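Local structure of ribosome-associated protein Y (PSrp-1) (Clostridium acetobutylicum, 3KA5) at residues E16-E21 / F30-G35. The protein is probably required for the pairing of 70S ribosomes into translationally inactive 100S dimers in stationary phase, this chain being the C-terminal domain of the long-form hibernation factor. Numbering follows the deposited sequence.
Sequences EEAVLE and FVFQNG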
loop_
_atom_site.group_PDB
_atom_site.type_symbol
_atom_site.label_atom_id
_atom_site.label_comp_id
_atom_site.label_asym_id
_atom_site.label_seq_id
_atom_site.Cartn_x
_atom_site.Cartn_y
_atom_site.Cartn_z
ATOM N N GLU B 16 -3.818 -2.266 14.273
ATOM C CA GLU B 16 -2.788 -2.603 15.260
ATOM C C GLU B 16 -2.150 -3.946 14.925
ATOM O O GLU B 16 -0.931 -4.114 15.017
ATOM C CB GLU B 16 -3.377 -2.690 16.677
ATOM C CG GLU B 16 -3.768 -1.370 17.319
ATOM C CD GLU B 16 -5.071 -0.804 16.778
ATOM O OE1 GLU B 16 -5.865 -1.566 16.182
ATOM O OE2 GLU B 16 -5.310 0.409 16.966
ATOM N N GLU B 17 -2.977 -4.917 14.559
ATOM C CA GLU B 17 -2.441 -6.222 14.211
ATOM C C GLU B 17 -1.594 -6.097 12.950
ATOM O O GLU B 17 -0.597 -6.798 12.800
ATOM C CB GLU B 17 -3.559 -7.240 13.963
ATOM C CG GLU B 17 -3.019 -8.658 13.777
ATOM C CD GLU B 17 -4.094 -9.659 13.403
ATOM O OE1 GLU B 17 -5.241 -9.495 13.857
ATOM O OE2 GLU B 17 -3.783 -10.621 12.664
ATOM N N ALA B 18 -1.994 -5.208 12.040
ATOM C CA ALA B 18 -1.238 -5.021 10.806
ATOM C C ALA B 18 0.152 -4.458 11.099
ATOM O O ALA B 18 1.139 -4.869 10.484
ATOM C CB ALA B 18 -1.995 -4.088 9.846
ATOM N N VAL B 19 0.236 -3.503 12.023
ATOM C CA VAL B 19 1.535 -2.929 12.365
ATOM C C VAL B 19 2.429 -3.995 12.983
ATOM O O VAL B 19 3.623 -4.073 12.687
ATOM C CB VAL B 19 1.399 -1.753 13.360
ATOM C CG1 VAL B 19 2.770 -1.330 13.860
ATOM C CG2 VAL B 19 0.713 -0.588 12.684
ATOM N N LEU B 20 1.847 -4.820 13.846
ATOM C CA LEU B 20 2.594 -5.894 14.496
ATOM C C LEU B 20 3.104 -6.882 13.446
ATOM O O LEU B 20 4.274 -7.264 13.455
ATOM C CB LEU B 20 1.688 -6.604 15.508
ATOM C CG LEU B 20 2.214 -7.809 16.293
ATOM C CD1 LEU B 20 3.527 -7.471 16.985
ATOM C CD2 LEU B 20 1.150 -8.223 17.314
ATOM N N GLU B 21 2.215 -7.285 12.542
ATOM C CA GLU B 21 2.565 -8.217 11.469
ATOM C C GLU B 21 3.665 -7.654 10.587
ATOM O O GLU B 21 4.599 -8.367 10.198
ATOM C CB GLU B 21 1.341 -8.511 10.599
ATOM C CG GLU B 21 0.375 -9.501 11.196
ATOM C CD GLU B 21 1.005 -10.862 11.386
ATOM O OE1 GLU B 21 1.609 -11.375 10.424
ATOM O OE2 GLU B 21 0.895 -11.418 12.490
ATOM N N PHE B 30 2.859 -2.545 4.667
ATOM C CA PHE B 30 2.074 -3.779 4.710
ATOM C C PHE B 30 0.647 -3.491 4.254
ATOM O O PHE B 30 -0.030 -2.624 4.811
ATOM C CB PHE B 30 2.104 -4.305 6.158
ATOM C CG PHE B 30 1.522 -5.683 6.342
ATOM C CD1 PHE B 30 2.242 -6.818 5.975
ATOM C CD2 PHE B 30 0.281 -5.845 6.940
ATOM C CE1 PHE B 30 1.730 -8.093 6.220
ATOM C CE2 PHE B 30 -0.235 -7.110 7.184
ATOM C CZ PHE B 30 0.488 -8.234 6.825
ATOM N N VAL B 31 0.202 -4.205 3.221
ATOM C CA VAL B 31 -1.140 -4.032 2.675
ATOM C C VAL B 31 -2.074 -5.021 3.354
ATOM O O VAL B 31 -1.746 -6.200 3.481
ATOM C CB VAL B 31 -1.155 -4.308 1.150
ATOM C CG1 VAL B 31 -2.537 -4.034 0.581
ATOM C CG2 VAL B 31 -0.101 -3.453 0.459
ATOM N N PHE B 32 -3.238 -4.556 3.790
ATOM C CA PHE B 32 -4.174 -5.451 4.457
ATOM C C PHE B 32 -5.621 -5.001 4.324
ATOM O O PHE B 32 -5.905 -3.845 4.006
ATOM C CB PHE B 32 -3.817 -5.570 5.944
ATOM C CG PHE B 32 -4.116 -4.328 6.750
ATOM C CD1 PHE B 32 -5.155 -4.317 7.668
ATOM C CD2 PHE B 32 -3.351 -3.172 6.590
ATOM C CE1 PHE B 32 -5.439 -3.172 8.419
ATOM C CE2 PHE B 32 -3.626 -2.022 7.336
ATOM C CZ PHE B 32 -4.671 -2.024 8.253
ATOM N N GLN B 33 -6.530 -5.934 4.565
ATOM C CA GLN B 33 -7.957 -5.650 4.518
ATOM C C GLN B 33 -8.306 -5.234 5.940
ATOM O O GLN B 33 -8.218 -6.048 6.853
ATOM C CB GLN B 33 -8.723 -6.920 4.140
ATOM C CG GLN B 33 -10.230 -6.804 4.225
ATOM C CD GLN B 33 -10.827 -6.114 3.022
ATOM O OE1 GLN B 33 -10.541 -4.948 2.754
ATOM N NE2 GLN B 33 -11.664 -6.836 2.285
ATOM N N ASN B 34 -8.672 -3.970 6.133
ATOM C CA ASN B 34 -9.017 -3.476 7.463
ATOM C C ASN B 34 -10.364 -4.059 7.873
ATOM O O ASN B 34 -11.373 -3.817 7.214
ATOM C CB ASN B 34 -9.098 -1.945 7.457
ATOM C CG ASN B 34 -9.189 -1.361 8.853
ATOM O OD1 ASN B 34 -9.915 -1.873 9.700
ATOM N ND2 ASN B 34 -8.455 -0.280 9.098
ATOM N N GLY B 35 -10.375 -4.824 8.960
ATOM C CA GLY B 35 -11.608 -5.436 9.418
ATOM C C GLY B 35 -12.618 -4.466 10.004
ATOM O O GLY B 35 -13.774 -4.824 10.213
#
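A18 of helix 15-25 meets F30 and F32 of strand 29-34, where the helix packs on the antiparallel sheet of this small alpha/beta domain, the S30EA C-terminal domain of long HPF proteins. The two short segments run roughly antiparallel, with 147° between their directions and axes 8.9 Å apart. So close an approach suits alanine, whose lone methyl lets the helix backbone come near the rings.

The chief interaction is a CH-pi contact: A18 CB stands 3.5 Å from the centroid of the F32 ring, only 5° off its normal, so all six ring carbons share the methyl almost equally. Phenylalanine suits this place because its broad, flat ring offers a whole face to the methyl; F32 presents it with CG between the backbone N and the carbonyl carbon (chi1 71°). The same ring also touches M13, V43 and L53, joining the helix to the sheet's hydrophobic core.

F30, two residues along and on the same side of the strand, makes looser van der Waals contacts, its large apolar ring reaching on to M22 and L25. A18 O and E21 CB approach this ring obliquely, A18 O lying 3.8 Å from F30 CD2. One turn further, E21 suits the border of the core, pairing an aliphatic root with a carboxylate that ends the bent chain: E21 CB rests 3.9 Å from F30 CZ.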